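Local coordinates for tryptophan halogenase (PDB 2PYX), which probably acts as a flavin-dependent halogenase of the tryptophan halogenase family, binding FAD and using monooxygenase-type chemistry, at residues I259-S264 / N315-D320; G151-S156 / R512-K517; S40-I45 / Q377-N382; A18-A23 / L189-I194; H411-Q416 / A438-W443. All coordinates share one frame; numbering follows the deposited sequence. Where two conformers were deposited one is given.

Contact 1: residues I259-S264 / N315-D320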
# COMPACT_ATOMS: atom_id res chain seq x y z
N ILE A 259 -10.03 -15.41 2.79
CA ILE A 259 -11.42 -15.69 3.17
C ILE A 259 -12.01 -14.48 3.88
O ILE A 259 -11.32 -13.74 4.59
CB ILE A 259 -11.48 -16.95 4.06
CG1 ILE A 259 -12.93 -17.46 4.17
CG2 ILE A 259 -10.89 -16.73 5.42
CD1 ILE A 259 -13.04 -18.83 4.79
N GLN A 260 -13.31 -14.26 3.70
CA GLN A 260 -13.97 -13.25 4.53
C GLN A 260 -14.52 -13.93 5.79
O GLN A 260 -14.84 -15.12 5.79
CB GLN A 260 -15.00 -12.45 3.76
CG GLN A 260 -16.01 -13.20 2.98
CD GLN A 260 -17.16 -12.32 2.55
OE1 GLN A 260 -18.17 -12.22 3.25
NE2 GLN A 260 -17.01 -11.65 1.41
N VAL A 261 -14.54 -13.16 6.87
CA VAL A 261 -14.83 -13.63 8.23
C VAL A 261 -15.85 -12.65 8.85
O VAL A 261 -15.54 -11.49 9.09
CB VAL A 261 -13.53 -13.60 9.09
CG1 VAL A 261 -13.80 -14.05 10.50
CG2 VAL A 261 -12.43 -14.44 8.45
N PRO A 262 -17.08 -13.12 9.14
CA PRO A 262 -17.98 -12.20 9.84
C PRO A 262 -17.53 -11.91 11.27
O PRO A 262 -16.79 -12.71 11.86
CB PRO A 262 -19.32 -12.95 9.86
CG PRO A 262 -18.94 -14.37 9.74
CD PRO A 262 -17.70 -14.42 8.88
N TYR A 263 -17.92 -10.75 11.79
CA TYR A 263 -17.80 -10.46 13.21
C TYR A 263 -18.80 -11.33 13.96
O TYR A 263 -19.82 -11.73 13.40
CB TYR A 263 -18.12 -9.00 13.49
CG TYR A 263 -17.08 -8.04 12.98
CD1 TYR A 263 -15.78 -8.08 13.47
CD2 TYR A 263 -17.39 -7.09 12.02
CE1 TYR A 263 -14.80 -7.20 13.00
CE2 TYR A 263 -16.42 -6.21 11.55
CZ TYR A 263 -15.13 -6.27 12.04
OH TYR A 263 -14.16 -5.39 11.58
N SER A 264 -18.52 -11.57 15.23
CA SER A 264 -19.42 -12.36 16.08
C SER A 264 -20.70 -11.60 16.37
O SER A 264 -21.77 -12.20 16.48
CB SER A 264 -18.73 -12.70 17.40
OG SER A 264 -18.65 -11.55 18.22
N ASN A 315 -6.88 -22.74 12.11
CA ASN A 315 -6.47 -22.58 13.49
C ASN A 315 -6.54 -21.12 13.92
O ASN A 315 -7.02 -20.78 15.00
CB ASN A 315 -5.09 -23.15 13.76
CG ASN A 315 -5.04 -24.66 13.69
OD1 ASN A 315 -6.07 -25.33 13.73
ND2 ASN A 315 -3.83 -25.21 13.58
N TYR A 316 -6.05 -20.22 13.06
CA TYR A 316 -6.09 -18.79 13.38
C TYR A 316 -7.52 -18.30 13.54
O TYR A 316 -7.80 -17.44 14.40
CB TYR A 316 -5.37 -17.99 12.26
CG TYR A 316 -5.50 -16.48 12.38
CD1 TYR A 316 -4.56 -15.73 13.08
CD2 TYR A 316 -6.55 -15.81 11.78
CE1 TYR A 316 -4.68 -14.35 13.17
CE2 TYR A 316 -6.68 -14.41 11.88
CZ TYR A 316 -5.75 -13.72 12.60
OH TYR A 316 -5.83 -12.33 12.72
N LEU A 317 -8.42 -18.83 12.71
CA LEU A 317 -9.85 -18.46 12.75
C LEU A 317 -10.57 -19.12 13.93
O LEU A 317 -11.66 -18.68 14.27
CB LEU A 317 -10.56 -18.86 11.46
CG LEU A 317 -10.09 -18.16 10.15
CD1 LEU A 317 -10.72 -18.81 8.92
CD2 LEU A 317 -10.36 -16.66 10.19
N GLY A 318 -9.97 -20.14 14.52
CA GLY A 318 -10.58 -20.83 15.66
C GLY A 318 -11.69 -21.77 15.24
O GLY A 318 -12.64 -21.98 16.01
N VAL A 319 -11.59 -22.34 14.05
CA VAL A 319 -12.63 -23.22 13.52
C VAL A 319 -12.08 -24.60 13.23
O VAL A 319 -10.94 -24.76 12.82
CB VAL A 319 -13.33 -22.65 12.26
CG1 VAL A 319 -13.92 -21.28 12.57
CG2 VAL A 319 -12.38 -22.55 11.06
N ASP A 320 -12.90 -25.62 13.47
CA ASP A 320 -12.54 -26.98 13.12
C ASP A 320 -13.80 -27.77 12.84
O ASP A 320 -14.90 -27.21 12.85
CB ASP A 320 -11.68 -27.63 14.21
CG ASP A 320 -12.39 -27.71 15.56
OD1 ASP A 320 -13.61 -27.42 15.66
OD2 ASP A 320 -11.70 -28.08 16.54

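Contact 2: residues G151-S156 / R512-K517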
# COMPACT_ATOMS: atom_id res chain seq x y z
N GLY A 151 -8.35 0.89 20.52
CA GLY A 151 -9.34 0.81 19.48
C GLY A 151 -9.90 2.14 19.03
O GLY A 151 -11.02 2.21 18.50
N LEU A 152 -9.10 3.19 19.18
CA LEU A 152 -9.59 4.51 18.85
C LEU A 152 -9.32 4.96 17.41
O LEU A 152 -8.36 4.49 16.76
CB LEU A 152 -9.04 5.53 19.83
CG LEU A 152 -9.24 5.23 21.33
CD1 LEU A 152 -8.57 6.29 22.17
CD2 LEU A 152 -10.74 5.17 21.64
N ALA A 153 -10.15 5.88 16.95
CA ALA A 153 -10.09 6.39 15.59
C ALA A 153 -8.97 7.44 15.44
O ALA A 153 -8.36 7.86 16.42
CB ALA A 153 -11.41 6.97 15.22
N PRO A 154 -8.66 7.85 14.19
CA PRO A 154 -7.65 8.90 13.96
C PRO A 154 -8.18 10.34 13.95
O PRO A 154 -7.42 11.28 13.73
CB PRO A 154 -7.16 8.59 12.53
CG PRO A 154 -8.34 7.98 11.89
CD PRO A 154 -9.12 7.26 12.92
N LYS A 155 -9.49 10.48 14.15
CA LYS A 155 -10.13 11.78 14.07
C LYS A 155 -11.48 11.72 14.79
O LYS A 155 -11.90 10.66 15.19
CB LYS A 155 -10.31 12.20 12.59
CG LYS A 155 -11.26 11.29 11.79
CD LYS A 155 -11.19 11.53 10.30
CE LYS A 155 -11.66 12.92 9.89
NZ LYS A 155 -11.57 13.16 8.39
N SER A 156 -12.12 12.88 14.94
CA SER A 156 -13.42 13.00 15.59
C SER A 156 -14.47 13.32 14.54
O SER A 156 -14.13 13.69 13.42
CB SER A 156 -13.36 14.16 16.59
OG SER A 156 -13.10 15.38 15.93
N ARG A 512 -15.96 2.09 15.61
CA ARG A 512 -17.38 1.85 15.34
C ARG A 512 -18.24 3.05 15.76
O ARG A 512 -19.12 3.45 15.01
CB ARG A 512 -17.90 0.55 15.97
CG ARG A 512 -19.25 0.17 15.32
CD ARG A 512 -19.71 -1.22 15.65
NE ARG A 512 -18.91 -2.31 15.10
CZ ARG A 512 -18.97 -2.77 13.85
NH1 ARG A 512 -19.70 -2.17 12.91
NH2 ARG A 512 -18.23 -3.81 13.51
N GLU A 513 -17.98 3.62 16.92
CA GLU A 513 -18.80 4.77 17.33
C GLU A 513 -18.68 5.94 16.33
O GLU A 513 -19.67 6.59 16.01
CB GLU A 513 -18.58 5.14 18.81
CG GLU A 513 -17.74 6.31 19.17
CD GLU A 513 -17.48 6.36 20.68
OE1 GLU A 513 -18.45 6.52 21.47
OE2 GLU A 513 -16.30 6.26 21.08
N LEU A 514 -17.47 6.14 15.78
CA LEU A 514 -17.24 7.18 14.78
C LEU A 514 -17.94 6.84 13.46
O LEU A 514 -18.66 7.67 12.91
CB LEU A 514 -15.73 7.41 14.58
CG LEU A 514 -15.38 8.41 13.49
CD1 LEU A 514 -16.09 9.77 13.75
CD2 LEU A 514 -13.87 8.61 13.34
N LEU A 515 -17.74 5.62 12.97
CA LEU A 515 -18.33 5.21 11.72
C LEU A 515 -19.86 5.25 11.79
O LEU A 515 -20.50 5.60 10.80
CB LEU A 515 -17.81 3.83 11.32
CG LEU A 515 -16.33 3.82 10.90
CD1 LEU A 515 -15.85 2.37 10.79
CD2 LEU A 515 -16.11 4.54 9.58
N ASP A 516 -20.44 4.94 12.95
CA ASP A 516 -21.89 5.08 13.10
C ASP A 516 -22.35 6.52 12.83
O ASP A 516 -23.37 6.75 12.16
CB ASP A 516 -22.34 4.67 14.49
CG ASP A 516 -22.32 3.18 14.71
OD1 ASP A 516 -22.26 2.38 13.74
OD2 ASP A 516 -22.38 2.80 15.89
N LYS A 517 -21.62 7.49 13.36
CA LYS A 517 -21.95 8.91 13.13
C LYS A 517 -21.58 9.39 11.73
O LYS A 517 -22.22 10.29 11.19
CB LYS A 517 -21.34 9.81 14.21
CG LYS A 517 -21.96 9.59 15.61
CD LYS A 517 -23.40 10.12 15.66
CE LYS A 517 -24.04 9.96 17.06
NZ LYS A 517 -24.22 8.53 17.41

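Contact 3: residues S40-I45 / Q377-N382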
# COMPACT_ATOMS: atom_id res chain seq x y z
N SER A 40 -13.49 22.30 -23.40
CA SER A 40 -12.68 21.62 -24.40
C SER A 40 -11.40 21.15 -23.69
O SER A 40 -10.41 21.87 -23.63
CB SER A 40 -12.35 22.52 -25.58
OG SER A 40 -11.70 21.77 -26.59
N PRO A 41 -11.45 19.95 -23.13
CA PRO A 41 -10.36 19.57 -22.22
C PRO A 41 -9.09 19.14 -22.94
O PRO A 41 -9.12 18.71 -24.09
CB PRO A 41 -10.95 18.40 -21.47
CG PRO A 41 -11.89 17.78 -22.41
CD PRO A 41 -12.47 18.89 -23.24
N LYS A 42 -7.98 19.26 -22.22
CA LYS A 42 -6.71 18.86 -22.76
C LYS A 42 -6.67 17.41 -23.20
O LYS A 42 -6.22 17.10 -24.32
CB LYS A 42 -5.58 19.09 -21.73
CG LYS A 42 -4.19 18.90 -22.31
CD LYS A 42 -3.10 18.92 -21.24
CE LYS A 42 -2.99 20.20 -20.52
NZ LYS A 42 -1.85 20.17 -19.50
N LEU A 43 -7.06 16.50 -22.29
CA LEU A 43 -6.87 15.09 -22.50
C LEU A 43 -8.18 14.42 -22.87
O LEU A 43 -9.23 14.70 -22.26
CB LEU A 43 -6.37 14.38 -21.23
CG LEU A 43 -5.04 14.88 -20.67
CD1 LEU A 43 -4.66 14.02 -19.49
CD2 LEU A 43 -3.95 14.88 -21.71
N ASN A 44 -8.08 13.50 -23.81
CA ASN A 44 -9.19 12.64 -24.19
C ASN A 44 -8.85 11.26 -23.67
O ASN A 44 -8.00 10.56 -24.23
CB ASN A 44 -9.39 12.63 -25.71
CG ASN A 44 -10.61 11.81 -26.13
OD1 ASN A 44 -11.58 11.70 -25.39
ND2 ASN A 44 -10.55 11.22 -27.33
N ILE A 45 -9.48 10.90 -22.56
CA ILE A 45 -9.16 9.67 -21.85
C ILE A 45 -10.26 8.62 -22.07
O ILE A 45 -11.43 8.90 -21.83
CB ILE A 45 -9.02 9.94 -20.35
CG1 ILE A 45 -7.99 11.03 -20.05
CG2 ILE A 45 -8.69 8.64 -19.61
CD1 ILE A 45 -8.19 11.61 -18.69
N GLN A 377 1.64 14.31 -13.23
CA GLN A 377 2.54 15.44 -12.99
C GLN A 377 3.62 15.62 -14.06
O GLN A 377 4.18 16.70 -14.20
CB GLN A 377 3.19 15.31 -11.64
CG GLN A 377 2.19 15.32 -10.51
CD GLN A 377 2.81 15.27 -9.17
OE1 GLN A 377 3.21 16.29 -8.61
NE2 GLN A 377 2.83 14.09 -8.59
N GLN A 378 3.88 14.56 -14.80
CA GLN A 378 4.93 14.57 -15.82
C GLN A 378 4.38 14.15 -17.18
O GLN A 378 5.03 13.43 -17.92
CB GLN A 378 6.05 13.63 -15.41
CG GLN A 378 6.71 14.08 -14.14
CD GLN A 378 8.10 13.51 -13.94
OE1 GLN A 378 8.94 13.61 -14.82
NE2 GLN A 378 8.34 12.89 -12.81
N LEU A 379 3.20 14.62 -17.54
CA LEU A 379 2.62 14.26 -18.81
C LEU A 379 3.57 14.71 -19.91
O LEU A 379 3.95 15.88 -19.98
CB LEU A 379 1.26 14.95 -18.96
CG LEU A 379 0.58 14.78 -20.32
CD1 LEU A 379 0.01 13.42 -20.45
CD2 LEU A 379 -0.48 15.84 -20.55
N PRO A 380 4.02 13.78 -20.74
CA PRO A 380 4.99 14.23 -21.74
C PRO A 380 4.39 15.21 -22.74
O PRO A 380 3.26 14.99 -23.21
CB PRO A 380 5.39 12.95 -22.46
CG PRO A 380 4.99 11.86 -21.57
CD PRO A 380 3.79 12.34 -20.84
N PRO A 381 5.13 16.29 -23.08
CA PRO A 381 4.62 17.19 -24.10
C PRO A 381 4.34 16.54 -25.42
O PRO A 381 3.36 16.86 -26.09
CB PRO A 381 5.74 18.23 -24.21
CG PRO A 381 6.36 18.27 -22.83
CD PRO A 381 6.34 16.82 -22.40
N ASN A 382 5.21 15.63 -25.83
CA ASN A 382 5.12 14.98 -27.14
C ASN A 382 5.99 13.72 -27.15
O ASN A 382 6.64 13.37 -26.15
CB ASN A 382 5.55 15.97 -28.25
CG ASN A 382 6.99 16.48 -28.06
OD1 ASN A 382 7.89 15.71 -27.74
ND2 ASN A 382 7.18 17.80 -28.22

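Contact 4: residues A18-A23 / L189-I194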
# COMPACT_ATOMS: atom_id res chain seq x y z
N ALA A 18 -6.66 0.11 -10.42
CA ALA A 18 -5.51 0.62 -11.19
C ALA A 18 -5.97 1.55 -12.32
O ALA A 18 -5.50 2.68 -12.47
CB ALA A 18 -4.67 -0.53 -11.72
N GLY A 19 -6.95 1.09 -13.08
CA GLY A 19 -7.41 1.85 -14.21
C GLY A 19 -8.17 3.09 -13.84
O GLY A 19 -7.91 4.18 -14.39
N TRP A 20 -9.08 2.95 -12.86
CA TRP A 20 -9.90 4.10 -12.50
C TRP A 20 -9.19 5.15 -11.66
O TRP A 20 -9.44 6.34 -11.80
CB TRP A 20 -11.21 3.68 -11.85
CG TRP A 20 -12.09 2.98 -12.83
CD1 TRP A 20 -12.37 1.63 -12.89
CD2 TRP A 20 -12.77 3.58 -13.93
NE1 TRP A 20 -13.20 1.37 -13.95
CE2 TRP A 20 -13.46 2.54 -14.60
CE3 TRP A 20 -12.86 4.88 -14.42
CZ2 TRP A 20 -14.22 2.78 -15.74
CZ3 TRP A 20 -13.64 5.11 -15.52
CH2 TRP A 20 -14.31 4.05 -16.18
N ILE A 21 -8.25 4.73 -10.81
CA ILE A 21 -7.46 5.76 -10.12
C ILE A 21 -6.65 6.55 -11.14
O ILE A 21 -6.52 7.78 -11.05
CB ILE A 21 -6.57 5.16 -9.03
CG1 ILE A 21 -7.44 4.77 -7.82
CG2 ILE A 21 -5.45 6.14 -8.60
CD1 ILE A 21 -6.71 3.90 -6.79
N THR A 22 -6.09 5.84 -12.12
CA THR A 22 -5.32 6.51 -13.17
C THR A 22 -6.21 7.50 -13.92
O THR A 22 -5.84 8.63 -14.17
CB THR A 22 -4.68 5.49 -14.14
OG1 THR A 22 -3.82 4.61 -13.40
CG2 THR A 22 -3.87 6.19 -15.22
N ALA A 23 -7.37 7.04 -14.38
CA ALA A 23 -8.28 7.91 -15.12
C ALA A 23 -8.62 9.16 -14.33
O ALA A 23 -8.59 10.28 -14.85
CB ALA A 23 -9.54 7.15 -15.47
N LEU A 189 -16.02 13.44 -14.56
CA LEU A 189 -14.70 13.78 -15.10
C LEU A 189 -14.53 13.50 -16.58
O LEU A 189 -13.44 13.65 -17.11
CB LEU A 189 -13.59 13.06 -14.31
CG LEU A 189 -13.53 13.33 -12.80
CD1 LEU A 189 -12.34 12.60 -12.23
CD2 LEU A 189 -13.45 14.79 -12.50
N GLY A 190 -15.60 13.16 -17.30
CA GLY A 190 -15.54 13.06 -18.76
C GLY A 190 -14.76 11.92 -19.39
O GLY A 190 -14.41 11.97 -20.58
N VAL A 191 -14.48 10.88 -18.59
CA VAL A 191 -13.79 9.70 -19.08
C VAL A 191 -14.76 8.84 -19.91
O VAL A 191 -15.91 8.58 -19.49
CB VAL A 191 -13.17 8.92 -17.92
CG1 VAL A 191 -12.51 7.64 -18.40
CG2 VAL A 191 -12.15 9.83 -17.23
N THR A 192 -14.31 8.44 -21.09
CA THR A 192 -15.08 7.53 -21.96
C THR A 192 -14.81 6.10 -21.54
O THR A 192 -13.66 5.69 -21.39
CB THR A 192 -14.71 7.74 -23.40
OG1 THR A 192 -15.02 9.09 -23.78
CG2 THR A 192 -15.48 6.75 -24.30
N HIS A 193 -15.89 5.33 -21.35
CA HIS A 193 -15.82 3.96 -20.86
C HIS A 193 -16.26 3.03 -22.00
O HIS A 193 -17.36 3.18 -22.55
CB HIS A 193 -16.74 3.84 -19.66
CG HIS A 193 -16.64 2.56 -18.90
ND1 HIS A 193 -17.55 2.19 -17.94
CD2 HIS A 193 -15.70 1.58 -18.92
CE1 HIS A 193 -17.18 1.04 -17.40
NE2 HIS A 193 -16.07 0.64 -18.00
N ILE A 194 -15.42 2.06 -22.33
CA ILE A 194 -15.78 1.03 -23.33
C ILE A 194 -15.67 -0.30 -22.64
O ILE A 194 -14.65 -0.59 -22.02
CB ILE A 194 -14.85 1.03 -24.55
CG1 ILE A 194 -14.94 2.35 -25.29
CG2 ILE A 194 -15.18 -0.15 -25.48
CD1 ILE A 194 -13.90 2.49 -26.39

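Contact 5: residues H411-Q416 / A438-W443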
# COMPACT_ATOMS: atom_id res chain seq x y z
N HIS A 411 11.49 -7.13 7.72
CA HIS A 411 10.53 -7.65 8.69
C HIS A 411 10.88 -9.08 9.06
O HIS A 411 10.64 -9.50 10.21
CB HIS A 411 9.10 -7.62 8.17
CG HIS A 411 8.51 -6.25 7.96
ND1 HIS A 411 9.03 -5.34 7.06
CD2 HIS A 411 7.42 -5.66 8.51
CE1 HIS A 411 8.26 -4.26 7.06
NE2 HIS A 411 7.28 -4.43 7.92
N TYR A 412 11.38 -9.84 8.11
CA TYR A 412 11.75 -11.24 8.34
C TYR A 412 13.14 -11.39 8.91
O TYR A 412 13.39 -12.24 9.76
CB TYR A 412 11.69 -12.04 7.02
CG TYR A 412 10.33 -12.12 6.40
CD1 TYR A 412 9.44 -13.10 6.80
CD2 TYR A 412 9.90 -11.24 5.41
CE1 TYR A 412 8.21 -13.18 6.25
CE2 TYR A 412 8.65 -11.36 4.83
CZ TYR A 412 7.80 -12.33 5.27
OH TYR A 412 6.54 -12.44 4.70
N VAL A 413 14.08 -10.64 8.38
CA VAL A 413 15.51 -10.92 8.66
C VAL A 413 15.89 -10.73 10.11
O VAL A 413 16.81 -11.38 10.60
CB VAL A 413 16.47 -10.01 7.87
CG1 VAL A 413 17.97 -10.27 8.31
CG2 VAL A 413 16.35 -10.26 6.44
N ILE A 414 15.21 -9.80 10.78
CA ILE A 414 15.54 -9.49 12.17
C ILE A 414 14.67 -10.22 13.21
O ILE A 414 14.75 -9.93 14.42
CB ILE A 414 15.58 -7.98 12.42
CG1 ILE A 414 14.19 -7.37 12.30
CG2 ILE A 414 16.58 -7.33 11.48
CD1 ILE A 414 14.19 -5.84 12.39
N SER A 415 13.90 -11.20 12.75
CA SER A 415 13.25 -12.11 13.69
C SER A 415 14.28 -12.96 14.42
O SER A 415 15.38 -13.21 13.93
CB SER A 415 12.29 -13.05 12.94
OG SER A 415 11.57 -13.85 13.88
N GLN A 416 13.86 -13.43 15.61
CA GLN A 416 14.65 -14.40 16.36
C GLN A 416 13.99 -15.77 16.34
O GLN A 416 14.42 -16.71 17.05
CB GLN A 416 14.87 -13.93 17.81
CG GLN A 416 15.74 -12.69 17.89
CD GLN A 416 16.16 -12.37 19.32
OE1 GLN A 416 15.33 -12.39 20.23
NE2 GLN A 416 17.45 -12.10 19.52
N ALA A 438 23.89 -4.20 3.51
CA ALA A 438 24.70 -3.04 3.88
C ALA A 438 24.04 -2.24 4.99
O ALA A 438 24.69 -1.76 5.93
CB ALA A 438 24.97 -2.16 2.68
N MSE A 439 22.73 -2.08 4.89
CA MSE A 439 21.99 -1.34 5.91
C MSE A 439 21.99 -2.04 7.25
O MSE A 439 22.15 -1.42 8.30
CB MSE A 439 20.57 -1.08 5.47
CG MSE A 439 20.43 -0.05 4.37
SE MSE A 439 21.14 1.76 4.91
CE MSE A 439 22.25 1.46 4.08
N LEU A 440 21.79 -3.35 7.23
CA LEU A 440 21.78 -4.13 8.47
C LEU A 440 23.10 -4.02 9.22
O LEU A 440 23.12 -3.96 10.43
CB LEU A 440 21.46 -5.60 8.16
CG LEU A 440 19.99 -5.85 7.80
CD1 LEU A 440 19.85 -7.27 7.25
CD2 LEU A 440 19.05 -5.56 8.96
N GLU A 441 24.19 -3.96 8.46
CA GLU A 441 25.50 -3.77 9.06
C GLU A 441 25.63 -2.35 9.61
O GLU A 441 26.05 -2.17 10.76
CB GLU A 441 26.59 -4.09 8.04
CG GLU A 441 28.00 -3.80 8.50
CD GLU A 441 29.01 -3.99 7.38
OE1 GLU A 441 29.18 -3.10 6.46
OE2 GLU A 441 29.69 -5.04 7.46
N LEU A 442 25.25 -1.34 8.82
CA LEU A 442 25.34 0.03 9.28
C LEU A 442 24.49 0.27 10.52
O LEU A 442 24.94 0.95 11.46
CB LEU A 442 24.93 0.98 8.16
CG LEU A 442 25.00 2.46 8.45
CD1 LEU A 442 26.41 2.85 8.80
CD2 LEU A 442 24.48 3.27 7.27
N TRP A 443 23.29 -0.31 10.55
CA TRP A 443 22.35 -0.03 11.62
C TRP A 443 22.74 -0.69 12.94
O TRP A 443 22.19 -0.33 13.97
CB TRP A 443 20.94 -0.40 11.20
CG TRP A 443 20.43 0.43 10.09
CD1 TRP A 443 20.83 1.71 9.76
CD2 TRP A 443 19.38 0.10 9.16
NE1 TRP A 443 20.09 2.17 8.69
CE2 TRP A 443 19.20 1.21 8.31
CE3 TRP A 443 18.60 -1.04 8.95
CZ2 TRP A 443 18.27 1.20 7.26
CZ3 TRP A 443 17.69 -1.04 7.91
CH2 TRP A 443 17.54 0.07 7.08

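Contact 1: residues I259-S264 / N315-D320
L317, in the last turn of helix 306-317, spreads its two methyl groups over two residues of strand 255-262, CD1 toward I259 and CD2 toward V261. Ahead of it, N315 contributes its carbonyl: G318 N bonds back to N315 O at 3.1 Å. Y316 hydrogen-bonds D286 OD2 through its OH. L317 carries the second segment's share of the packing. Its CG lies anti to the carbonyl carbon (chi1 -64°), which sends the branch across to the strand, where it slants over both partners. L317 CD2 and V261 CG2 are 3.5 Å apart, closer than carbon atoms usually pack; L317 CD1 meets I259 CG2 more loosely, at 4.1 Å. V261 offers the methyl beside its backbone N, with CG1 anti to that N (chi1 179°). G318 then takes a positive phi and closes a Schellman motif, a turn that suits glycine. V319 follows and rests on L327, which I259 also touches. The strand side is fixed by backbone bonds from I259 to V295 and from V261 to K293, so antiparallel strand 292-299 flanks it, while Y316 leans on V295 and on T277 and Q279 of strand 274-279; the helix end thus lies against the larger mixed sheet, away from the annotated sites.

Contact 2: residues G151-S156 / R512-K517
L514 of helix 511-520 reaches into a bend of the 151-156 loop, its side chain crossing that of K155 at about a right angle. CG of L514 is anti to its backbone N (chi1 176°), and the two methyls part from there. L514 CD2 makes the closer contacts: it lies 3.5 Å from A153 CB, which points toward the helix, and 3.4 Å from the carbonyl oxygen K155 O. The same methyl also meets the K155 chain from the side, with L514 CD2 4.0 Å from K155 CG. L514 CD1 turns the other way, over the backbone at S156, with S156 C 4.0 Å off. K155 O is buried here against carbon and has no polar partner in the model. The far end of K155 behaves differently: bent at chi3 (-65°), the chain carries NZ away from L514 to a salt bridge with E77 OE1 and hydrogen bonds to Y168 OH and A160 O, while F523 adds a cation-pi contact. The loop follows helix 144-149, which ends in a Schellman motif at G151, and the side chains of A153 and K89, the predicted active-site lysine, are about 11 Å apart. F88 of strand 87-95 touches both P154 and L514, so helix 511-520, near the C terminus, packs jointly on this loop and on that strand.

Contact 3: residues S40-I45 / Q377-N382
L379 lays one methyl, CD2, against both K42 and L43, its side chain running past theirs in the opposite direction. The closer meeting is methyl to methyl, L379 CD2 to L43 CD2 at 3.8 Å. Beside it, K42 brings the aliphatic part of its chain alongside, with K42 CD 4.1 Å from L379 CD2. K42 extends from its backbone with CG anti to N (chi1 -171°) and bends at chi3, and its NZ is hydrogen-bonded to H30 ND1, while CD makes the contact with L379. L43 leads into strand 44-49, a neighbour of strand 9-13 in the parallel part of a sheet consistent with a Rossmann-type fold, and H30, from the helix 16-31 that follows strand 9-13, touches L43 and L379 alike. The 377-382 segment links helix 363-377 to helix 383-413, and in it P380 packs on I389 of the latter.

Contact 4: residues A18-A23 / L189-I194
W20 drives the edge of its six-membered ring into the face of H193 in a T-shaped stack, the ring planes at 87° and the centroids 5.0 Å apart. W20 CZ2 sits over the centre of the imidazole, with H193 NE2 3.6 Å away. The indole gets there because CG of W20 is anti to the carbonyl carbon (chi1 -67°), which swings the ring out from the helix toward the strand. H193 answers with CG anti to its own backbone N (chi1 -171°), and its NE2 is hydrogen-bonded to E49 OE1, a bond that should steady the ring's rotation. Helix 16-31 follows strand 9-13 in the manner of a Rossmann-type FAD fold: G19 belongs to a probable GxGxxG pattern, A18 is a predicted FAD contact, and A18 N hydrogen-bonds a tartaric acid, probably from the crystallisation liquor. Next to the stack, V191 splits its methyls between two partners: V191 CG1 lies obliquely at W20 CZ3 (4.0 Å), and V191 CG2 meets A23 CB at 4.1 Å. With H193 reduced to an alanine, the W20 edge is likely to lose its aromatic partner and E49 its imidazole mate. Within the helix, T22 OG1 gives a hydrogen bond to A18 O at 2.7 Å, while T22 N reaches the same oxygen from the opposite face of the carbonyl plane. L181, T182 and C185 of helix 174-187 pack on W20.

Contact 5: residues H411-Q416 / A438-W443
The C-terminal end of the long helix 383-413 meets helix 434-443 through a three-residue apolar contact, V413 and I414 against L440. L440 has CG anti to its carbonyl carbon (chi1 -74°), and its forked end straddles the two partners, slanting across each. L440 CD2 packs on I414 CG2 at 3.9 Å. Its other methyl, L440 CD1, comes within 3.7 Å of V413 CG1; V413 was modelled in two conformers, and this distance holds for one of them. I414 is the first residue to leave the helical path, and S415 N still bonds back to Y412 O at 3.2 Å. This turn lies near the predicted L-tryptophan site: H411 NE2 is hydrogen-bonded to E361 OE2, E361 being the residue predicted to bind that substrate, and the side chains of I414 and E361 are about 11 Å apart. I414 holds CG1 between its backbone N and carbonyl carbon (chi1 67°), which turns CG2 to L440; its side chain also rests on M472 and, together with W443, on L469 of helix 462-471.

From the N terminus, contact 4 opens first at 18-23, then contact 3 at 40-45 and contact 2 at 151-156. Contact 4 closes at 189-194, contact 3 at 377-382 and contact 2 at 512-517, so these three cross one another. Contact 1 closes a short loop nested inside contacts 3 and 2; contact 5 closes another, inside contact 2 alone. Contacts 3 and 4 share the six-stranded Rossmann-like sheet, in which strands 44-49 and 192-195 are neighbours and I45 O and T192 N, 3.0 Å apart, are probably hydrogen-bonded. Contacts 1 and 2 meet at Y263 and R512, where the loop after strand 255-262 meets helix 511-520. Contact 5 lies across the chain's centre from contacts 3 and 4.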